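Local coordinates for vacuolar protein sorting-associated protein 53 (Saccharomyces cerevisiae, PDB 3NS4) that works as part of the Golgi-associated retrograde protein tethering complex, which links endosome-derived vesicles to the late Golgi, leading to membrane fusion, at residues D134-Y139 against S173-E178; K141-N146 against D193-K198. The protein carries 2 engineered substitutions. All blocks are in the same frame, centred on the assembly; numbering follows the deposited sequence.

Contact 1: residues D134-Y139 against S173-E178; sequences DYYETY and SAYNLE. With BA (barium ion), chain D.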
ATOM      1  N   ASP A 134      -8.755 -16.499  -8.609  1.00 56.18           N
ATOM      2  CA  ASP A 134      -7.319 -16.528  -8.316  1.00 56.98           C
ATOM      3  C   ASP A 134      -6.908 -15.238  -7.691  1.00 51.52           C
ATOM      4  O   ASP A 134      -6.021 -15.220  -6.828  1.00 52.55           O
ATOM      5  CB  ASP A 134      -6.439 -16.820  -9.542  1.00 59.70           C
ATOM      6  CG  ASP A 134      -6.357 -18.313  -9.880  1.00 76.05           C
ATOM      7  OD1 ASP A 134      -6.778 -19.169  -9.056  1.00 91.41           O
ATOM      8  OD2 ASP A 134      -5.850 -18.631 -10.977  1.00 84.16           O
ATOM      9  N   TYR A 135      -7.560 -14.159  -8.126  1.00 47.46           N
ATOM     10  CA  TYR A 135      -7.238 -12.839  -7.603  1.00 43.73           C
ATOM     11  C   TYR A 135      -7.670 -12.720  -6.171  1.00 43.44           C
ATOM     12  O   TYR A 135      -6.947 -12.138  -5.365  1.00 45.52           O
ATOM     13  CB  TYR A 135      -7.782 -11.691  -8.446  1.00 40.64           C
ATOM     14  CG  TYR A 135      -7.471 -10.327  -7.865  1.00 40.26           C
ATOM     15  CD1 TYR A 135      -6.154  -9.876  -7.711  1.00 44.10           C
ATOM     16  CD2 TYR A 135      -8.488  -9.475  -7.482  1.00 44.35           C
ATOM     17  CE1 TYR A 135      -5.876  -8.598  -7.167  1.00 37.26           C
ATOM     18  CE2 TYR A 135      -8.228  -8.210  -6.965  1.00 41.60           C
ATOM     19  CZ  TYR A 135      -6.937  -7.778  -6.811  1.00 40.96           C
ATOM     20  OH  TYR A 135      -6.757  -6.532  -6.275  1.00 43.59           O
ATOM     21  N   TYR A 136      -8.825 -13.283  -5.839  1.00 43.98           N
ATOM     22  CA  TYR A 136      -9.242 -13.259  -4.452  1.00 42.80           C
ATOM     23  C   TYR A 136      -8.218 -14.007  -3.580  1.00 41.46           C
ATOM     24  O   TYR A 136      -7.775 -13.480  -2.553  1.00 39.98           O
ATOM     25  CB  TYR A 136     -10.651 -13.820  -4.234  1.00 45.31           C
ATOM     26  CG  TYR A 136     -10.881 -14.075  -2.754  1.00 56.98           C
ATOM     27  CD1 TYR A 136     -11.123 -13.019  -1.860  1.00 52.34           C
ATOM     28  CD2 TYR A 136     -10.786 -15.371  -2.230  1.00 60.56           C
ATOM     29  CE1 TYR A 136     -11.287 -13.261  -0.483  1.00 56.75           C
ATOM     30  CE2 TYR A 136     -10.948 -15.619  -0.860  1.00 65.60           C
ATOM     31  CZ  TYR A 136     -11.197 -14.563   0.011  1.00 62.44           C
ATOM     32  OH  TYR A 136     -11.346 -14.824   1.368  1.00 63.87           O
ATOM     33  N   GLU A 137      -7.830 -15.219  -3.988  1.00 44.48           N
ATOM     34  CA  GLU A 137      -6.860 -16.003  -3.194  1.00 47.30           C
ATOM     35  C   GLU A 137      -5.653 -15.185  -2.808  1.00 45.20           C
ATOM     36  O   GLU A 137      -5.230 -15.203  -1.644  1.00 44.67           O
ATOM     37  CB  GLU A 137      -6.401 -17.295  -3.889  1.00 46.53           C
ATOM     38  CG  GLU A 137      -7.511 -18.320  -4.064  1.00 65.85           C
ATOM     39  CD  GLU A 137      -8.212 -18.703  -2.736  1.00 83.79           C
ATOM     40  OE1 GLU A 137      -7.595 -18.629  -1.649  1.00 89.74           O
ATOM     41  OE2 GLU A 137      -9.400 -19.087  -2.779  1.00 96.48           O
ATOM     42  N   THR A 138      -5.130 -14.436  -3.770  1.00 42.47           N
ATOM     43  CA  THR A 138      -3.942 -13.693  -3.481  1.00 45.84           C
ATOM     44  C   THR A 138      -4.268 -12.365  -2.746  1.00 44.87           C
ATOM     45  O   THR A 138      -3.488 -11.928  -1.875  1.00 45.71           O
ATOM     46  CB  THR A 138      -3.025 -13.522  -4.723  1.00 46.95           C
ATOM     47  OG1 THR A 138      -3.398 -12.353  -5.427  1.00 49.20           O
ATOM     48  CG2 THR A 138      -3.069 -14.760  -5.660  1.00 49.55           C
ATOM     49  N   TYR A 139      -5.409 -11.741  -3.056  1.00 39.79           N
ATOM     50  CA  TYR A 139      -5.782 -10.503  -2.357  1.00 36.45           C
ATOM     51  C   TYR A 139      -5.934 -10.760  -0.846  1.00 37.17           C
ATOM     52  O   TYR A 139      -5.368 -10.035  -0.006  1.00 36.70           O
ATOM     53  CB  TYR A 139      -7.050  -9.875  -2.925  1.00 36.74           C
ATOM     54  CG  TYR A 139      -7.404  -8.622  -2.203  1.00 36.48           C
ATOM     55  CD1 TYR A 139      -7.068  -7.375  -2.732  1.00 37.92           C
ATOM     56  CD2 TYR A 139      -8.030  -8.662  -0.969  1.00 37.37           C
ATOM     57  CE1 TYR A 139      -7.364  -6.182  -2.046  1.00 35.62           C
ATOM     58  CE2 TYR A 139      -8.322  -7.473  -0.278  1.00 47.78           C
ATOM     59  CZ  TYR A 139      -7.975  -6.243  -0.835  1.00 36.50           C
ATOM     60  OH  TYR A 139      -8.261  -5.095  -0.166  1.00 37.89           O
ATOM     61  N   SER A 173     -17.537  -9.870  -7.200  1.00 55.76           N
ATOM     62  CA  SER A 173     -18.355 -10.988  -6.824  1.00 59.58           C
ATOM     63  C   SER A 173     -17.557 -12.001  -6.084  1.00 58.53           C
ATOM     64  O   SER A 173     -18.019 -12.512  -5.076  1.00 63.66           O
ATOM     65  CB  SER A 173     -18.982 -11.671  -8.039  1.00 64.05           C
ATOM     66  OG  SER A 173     -19.516 -12.942  -7.675  1.00 70.34           O
ATOM     67  N   ALA A 174     -16.366 -12.312  -6.579  1.00 56.94           N
ATOM     68  CA  ALA A 174     -15.578 -13.360  -5.928  1.00 56.78           C
ATOM     69  C   ALA A 174     -15.204 -12.911  -4.535  1.00 54.70           C
ATOM     70  O   ALA A 174     -15.363 -13.675  -3.570  1.00 57.38           O
ATOM     71  CB  ALA A 174     -14.366 -13.754  -6.743  1.00 54.36           C
ATOM     72  N   TYR A 175     -14.775 -11.656  -4.434  1.00 49.04           N
ATOM     73  CA  TYR A 175     -14.403 -11.080  -3.158  1.00 48.67           C
ATOM     74  C   TYR A 175     -15.561 -11.092  -2.163  1.00 50.35           C
ATOM     75  O   TYR A 175     -15.446 -11.626  -1.037  1.00 47.88           O
ATOM     76  CB  TYR A 175     -13.955  -9.656  -3.361  1.00 45.90           C
ATOM     77  CG  TYR A 175     -13.581  -8.975  -2.084  1.00 48.88           C
ATOM     78  CD1 TYR A 175     -12.313  -9.143  -1.525  1.00 48.99           C
ATOM     79  CD2 TYR A 175     -14.480  -8.140  -1.441  1.00 53.48           C
ATOM     80  CE1 TYR A 175     -11.944  -8.486  -0.344  1.00 48.65           C
ATOM     81  CE2 TYR A 175     -14.130  -7.489  -0.258  1.00 57.78           C
ATOM     82  CZ  TYR A 175     -12.865  -7.666   0.288  1.00 53.62           C
ATOM     83  OH  TYR A 175     -12.540  -7.031   1.467  1.00 48.80           O
ATOM     84  N   ASN A 176     -16.667 -10.487  -2.588  1.00 49.31           N
ATOM     85  CA  ASN A 176     -17.817 -10.393  -1.740  1.00 50.92           C
ATOM     86  C   ASN A 176     -18.197 -11.782  -1.288  1.00 52.17           C
ATOM     87  O   ASN A 176     -18.216 -12.030  -0.099  1.00 56.84           O
ATOM     88  CB  ASN A 176     -18.971  -9.689  -2.435  1.00 52.69           C
ATOM     89  CG  ASN A 176     -20.263  -9.852  -1.696  1.00 57.06           C
ATOM     90  OD1 ASN A 176     -20.459  -9.302  -0.625  1.00 67.81           O
ATOM     91  ND2 ASN A 176     -21.151 -10.634  -2.257  1.00 70.45           N
ATOM     92  N   LEU A 177     -18.433 -12.699  -2.223  1.00 53.64           N
ATOM     93  CA  LEU A 177     -18.869 -14.070  -1.908  1.00 54.33           C
ATOM     94  C   LEU A 177     -18.065 -14.738  -0.797  1.00 55.98           C
ATOM     95  O   LEU A 177     -18.612 -15.558  -0.061  1.00 57.89           O
ATOM     96  CB  LEU A 177     -18.842 -14.956  -3.143  1.00 52.67           C
ATOM     97  CG  LEU A 177     -19.230 -16.417  -2.947  1.00 54.74           C
ATOM     98  CD1 LEU A 177     -20.733 -16.573  -2.850  1.00 58.74           C
ATOM     99  CD2 LEU A 177     -18.700 -17.228  -4.108  1.00 54.47           C
ATOM    100  N   GLU A 178     -16.788 -14.372  -0.662  1.00 54.96           N
ATOM    101  CA  GLU A 178     -15.910 -14.952   0.384  1.00 55.65           C
ATOM    102  C   GLU A 178     -15.697 -14.089   1.653  1.00 53.71           C
ATOM    103  O   GLU A 178     -15.080 -14.545   2.618  1.00 51.06           O
ATOM    104  CB  GLU A 178     -14.550 -15.349  -0.214  1.00 51.90           C
ATOM    105  CG  GLU A 178     -14.617 -16.438  -1.305  1.00 63.49           C
ATOM    106  CD  GLU A 178     -14.758 -17.876  -0.774  1.00 73.31           C
ATOM    107  OE1 GLU A 178     -14.174 -18.194   0.298  1.00 73.04           O
ATOM    108  OE2 GLU A 178     -15.419 -18.697  -1.468  1.00 74.99           O
TER
HETATM  109 BA    BA D   3     -20.526 -11.295   1.535  1.00 74.80          BA

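Contact 2: residues K141-N146 against D193-K198; sequences KLTNNN and DLFIFK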
ATOM      1  N   LYS A 141      -4.726 -13.297   0.782  1.00 39.26           N
ATOM      2  CA  LYS A 141      -3.443 -13.716   1.302  1.00 39.31           C
ATOM      3  C   LYS A 141      -2.581 -12.505   1.650  1.00 39.29           C
ATOM      4  O   LYS A 141      -1.991 -12.415   2.740  1.00 41.20           O
ATOM      5  CB  LYS A 141      -2.655 -14.517   0.267  1.00 39.27           C
ATOM      6  CG  LYS A 141      -1.333 -15.070   0.856  1.00 46.62           C
ATOM      7  CD  LYS A 141      -0.393 -15.817  -0.117  1.00 57.12           C
ATOM      8  CE  LYS A 141       0.417 -14.877  -1.005  1.00 68.49           C
ATOM      9  NZ  LYS A 141       1.473 -15.588  -1.779  1.00 76.93           N
ATOM     10  N   LEU A 142      -2.517 -11.563   0.710  1.00 37.64           N
ATOM     11  CA  LEU A 142      -1.598 -10.462   0.854  1.00 35.58           C
ATOM     12  C   LEU A 142      -2.079  -9.358   1.758  1.00 37.63           C
ATOM     13  O   LEU A 142      -1.277  -8.521   2.145  1.00 44.85           O
ATOM     14  CB  LEU A 142      -1.133  -9.936  -0.514  1.00 34.53           C
ATOM     15  CG  LEU A 142      -0.334 -10.873  -1.438  1.00 34.73           C
ATOM     16  CD1 LEU A 142       0.097 -10.200  -2.737  1.00 33.98           C
ATOM     17  CD2 LEU A 142       0.897 -11.410  -0.748  1.00 35.28           C
ATOM     18  N   THR A 143      -3.358  -9.326   2.119  1.00 38.77           N
ATOM     19  CA  THR A 143      -3.829  -8.243   3.005  1.00 37.30           C
ATOM     20  C   THR A 143      -4.306  -8.805   4.332  1.00 41.29           C
ATOM     21  O   THR A 143      -4.962  -8.103   5.109  1.00 39.65           O
ATOM     22  CB  THR A 143      -5.002  -7.512   2.385  1.00 36.53           C
ATOM     23  OG1 THR A 143      -6.041  -8.461   2.120  1.00 37.47           O
ATOM     24  CG2 THR A 143      -4.593  -6.869   1.101  1.00 35.24           C
ATOM     25  N   ASN A 144      -3.986 -10.077   4.571  1.00 43.37           N
ATOM     26  CA  ASN A 144      -4.464 -10.794   5.752  1.00 52.44           C
ATOM     27  C   ASN A 144      -5.984 -10.710   5.910  1.00 52.43           C
ATOM     28  O   ASN A 144      -6.478 -10.311   6.955  1.00 57.36           O
ATOM     29  CB  ASN A 144      -3.710 -10.362   7.022  1.00 54.97           C
ATOM     30  CG  ASN A 144      -2.203 -10.674   6.935  1.00 67.42           C
ATOM     31  OD1 ASN A 144      -1.771 -11.834   7.018  1.00 77.31           O
ATOM     32  ND2 ASN A 144      -1.405  -9.633   6.756  1.00 72.22           N
ATOM     33  N   ASN A 145      -6.699 -11.077   4.847  1.00 50.04           N
ATOM     34  CA  ASN A 145      -8.159 -11.098   4.823  1.00 55.46           C
ATOM     35  C   ASN A 145      -8.855  -9.810   5.138  1.00 54.88           C
ATOM     36  O   ASN A 145      -9.902  -9.804   5.774  1.00 57.56           O
ATOM     37  CB  ASN A 145      -8.704 -12.144   5.782  1.00 62.02           C
ATOM     38  CG  ASN A 145      -8.560 -13.528   5.253  1.00 75.89           C
ATOM     39  OD1 ASN A 145      -7.535 -13.885   4.668  1.00 94.60           O
ATOM     40  ND2 ASN A 145      -9.591 -14.336   5.454  1.00 92.55           N
ATOM     41  N   ASN A 146      -8.280  -8.718   4.689  1.00 53.58           N
ATOM     42  CA  ASN A 146      -8.863  -7.408   4.923  1.00 54.20           C
ATOM     43  C   ASN A 146     -10.276  -7.258   4.295  1.00 51.32           C
ATOM     44  O   ASN A 146     -10.429  -7.260   3.069  1.00 51.28           O
ATOM     45  CB  ASN A 146      -7.892  -6.352   4.392  1.00 54.94           C
ATOM     46  CG  ASN A 146      -8.133  -5.004   4.973  1.00 48.41           C
ATOM     47  OD1 ASN A 146      -9.251  -4.661   5.340  1.00 50.92           O
ATOM     48  ND2 ASN A 146      -7.071  -4.213   5.066  1.00 58.65           N
ATOM     49  N   ASP A 193      -8.598  -1.936   9.350  1.00 60.61           N
ATOM     50  CA  ASP A 193      -7.244  -2.126   8.808  1.00 56.79           C
ATOM     51  C   ASP A 193      -7.198  -1.489   7.425  1.00 51.02           C
ATOM     52  O   ASP A 193      -7.957  -1.877   6.545  1.00 50.96           O
ATOM     53  CB  ASP A 193      -6.900  -3.620   8.728  1.00 57.43           C
ATOM     54  CG  ASP A 193      -5.468  -3.892   8.247  1.00 67.68           C
ATOM     55  OD1 ASP A 193      -5.185  -5.085   7.990  1.00 73.52           O
ATOM     56  OD2 ASP A 193      -4.628  -2.955   8.120  1.00 75.86           O
ATOM     57  N   LEU A 194      -6.324  -0.501   7.252  1.00 45.93           N
ATOM     58  CA  LEU A 194      -6.188   0.222   5.992  1.00 42.43           C
ATOM     59  C   LEU A 194      -5.078  -0.317   5.106  1.00 40.63           C
ATOM     60  O   LEU A 194      -4.725   0.317   4.105  1.00 38.66           O
ATOM     61  CB  LEU A 194      -5.871   1.682   6.265  1.00 43.58           C
ATOM     62  CG  LEU A 194      -6.803   2.542   7.110  1.00 48.88           C
ATOM     63  CD1 LEU A 194      -6.133   3.875   7.342  1.00 58.21           C
ATOM     64  CD2 LEU A 194      -8.144   2.758   6.458  1.00 47.60           C
ATOM     65  N   PHE A 195      -4.479  -1.441   5.497  1.00 39.58           N
ATOM     66  CA  PHE A 195      -3.427  -2.030   4.694  1.00 36.94           C
ATOM     67  C   PHE A 195      -2.324  -0.997   4.480  1.00 36.50           C
ATOM     68  O   PHE A 195      -2.060  -0.195   5.358  1.00 37.28           O
ATOM     69  CB  PHE A 195      -4.046  -2.461   3.372  1.00 35.68           C
ATOM     70  CG  PHE A 195      -3.118  -3.204   2.463  1.00 35.00           C
ATOM     71  CD1 PHE A 195      -2.311  -4.238   2.942  1.00 46.24           C
ATOM     72  CD2 PHE A 195      -3.117  -2.939   1.105  1.00 35.03           C
ATOM     73  CE1 PHE A 195      -1.461  -4.968   2.078  1.00 36.69           C
ATOM     74  CE2 PHE A 195      -2.287  -3.659   0.229  1.00 36.86           C
ATOM     75  CZ  PHE A 195      -1.453  -4.674   0.718  1.00 38.39           C
ATOM     76  N   ILE A 196      -1.733  -0.981   3.293  1.00 34.86           N
ATOM     77  CA  ILE A 196      -0.656  -0.066   2.951  1.00 33.87           C
ATOM     78  C   ILE A 196      -1.053   1.424   3.072  1.00 34.56           C
ATOM     79  O   ILE A 196      -0.198   2.300   3.137  1.00 34.56           O
ATOM     80  CB  ILE A 196      -0.184  -0.365   1.509  1.00 32.81           C
ATOM     81  CG1 ILE A 196       1.230   0.133   1.280  1.00 32.35           C
ATOM     82  CG2 ILE A 196      -1.142   0.238   0.468  1.00 32.88           C
ATOM     83  CD1 ILE A 196       2.291  -0.546   2.102  1.00 36.62           C
ATOM     84  N   PHE A 197      -2.349   1.712   3.099  1.00 35.36           N
ATOM     85  CA  PHE A 197      -2.798   3.089   3.142  1.00 36.30           C
ATOM     86  C   PHE A 197      -2.672   3.650   4.533  1.00 37.58           C
ATOM     87  O   PHE A 197      -3.021   4.796   4.794  1.00 38.74           O
ATOM     88  CB  PHE A 197      -4.198   3.179   2.587  1.00 36.89           C
ATOM     89  CG  PHE A 197      -4.322   2.539   1.240  1.00 35.85           C
ATOM     90  CD1 PHE A 197      -3.703   3.104   0.120  1.00 35.24           C
ATOM     91  CD2 PHE A 197      -5.041   1.359   1.073  1.00 36.66           C
ATOM     92  CE1 PHE A 197      -3.802   2.503  -1.141  1.00 34.58           C
ATOM     93  CE2 PHE A 197      -5.170   0.751  -0.208  1.00 35.02           C
ATOM     94  CZ  PHE A 197      -4.532   1.329  -1.304  1.00 34.46           C
ATOM     95  N   LYS A 198      -2.167   2.808   5.426  1.00 39.17           N
ATOM     96  CA  LYS A 198      -1.848   3.206   6.781  1.00 42.46           C
ATOM     97  C   LYS A 198      -0.897   4.418   6.620  1.00 42.71           C
ATOM     98  O   LYS A 198      -0.843   5.337   7.447  1.00 45.32           O
ATOM     99  CB  LYS A 198      -1.125   2.037   7.518  1.00 38.76           C
ATOM    100  CG  LYS A 198      -0.413   2.548   8.704  1.00 59.83           C
ATOM    101  CD  LYS A 198       0.214   1.569   9.648  1.00 85.77           C
ATOM    102  CE  LYS A 198       0.776   2.442  10.824  1.00 96.45           C
ATOM    103  NZ  LYS A 198       0.663   1.812  12.180  1.00106.37           N
TER
HETATM  104  O   HOH W   1      -7.159  -7.462   7.792  1.00  2.00           O

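Contact 1: residues D134-Y139 against S173-E178
Tyr175, whose ring meets both Tyr136 and Tyr139 of helix 132-142, bonds through its OH to the main-chain O of Asn146, so its polar end is satisfied beyond this contact. In this C-terminal helical bundle, the helical segments 134-139 and 173-178 cross at -55°, their axes 9.1 Å apart at closest approach, and tyrosines make up much of the interface. The ring of Tyr175 turns its edge toward the face of Tyr139, offset and with the planes at 89°; CE1 of Tyr175 comes within 3.8 Å of Tyr139 CE2. Trp152 of helix 149-159 meets both tyrosine rings, extending the aromatic cluster. Tyr136 lies nearer the surface. With its CG anti to the backbone N (chi1 166°), its ring reaches toward helix 165-178, where CD1 lies 4.0 Å from Tyr175 CA. Glu178 crosses over one face of this ring, with CB 3.8 Å from the centroid in a CH-pi contact displaced toward the hydroxyl end. At the base of the same side chain, Tyr136 CB makes a looser apolar contact with Ala174 CB. Asn176, turned from this packing, helps hold a barium ion: its OD1 and its backbone O each lie 2.9 Å from the metal, and Thr179 O is a further ligand.

Contact 2: residues K141-N146 against D193-K198
An Asx turn at Asp193, in the loop before helix 201-212, meets the turn that follows helix 132-142, where Thr143 is the first residue to leave helical geometry. Within the Asx turn, Asp193 OD2 accepts a hydrogen bond from the backbone N of Phe195 at 3.0 Å, the donor standing above the carboxylate plane. Asn146 joins the two loops directly. Its ND2 donates to Asp193 O at 2.9 Å in a fairly straight bond (156° at the hydrogen); the acceptor lies almost in the amide plane of Asn146, whereas the donor sits well above the carbonyl plane of Asp193. A water adds an indirect link, donating both to Asn144 O and to Asp193 OD1. Thr143 CG2 rests over the centre of the Phe195 ring, 3.8 Å from its centroid and 10° off the normal. The Thr143 methyl is anti to its own carbonyl carbon, while OG1 turns back to the main-chain O of Tyr139. Ile196 CB lies over the opposite face, nearer the rim, and Val151 of helix 149-159 touches Phe195. Because Asn146 OD1 accepts from the backbone N of Asp148, both ends of the amide are engaged, which would fix its rotation and the orientation of the ND2 donor.

Contacts 1 and 2 draw on successive parts of the chain: residues 134-139 belong to the body of helix 132-142, whereas segment 141-146 takes in the end of that helix and the loop beyond. Their partners differ, a helix for contact 1 and a loop for contact 2, and so does their chemistry. Side-chain packing, mostly aromatic, joins helix to helix, while an amide-to-carbonyl bond, a water bridge and one methyl-on-ring CH-pi contact join loop to loop. Contact 1 is the more buried, although its centre lies about 18 Å from that of the chain against 8 Å for contact 2. The two meet at Asn146, whose side chain serves contact 2 while its backbone carbonyl faces the tyrosines of contact 1.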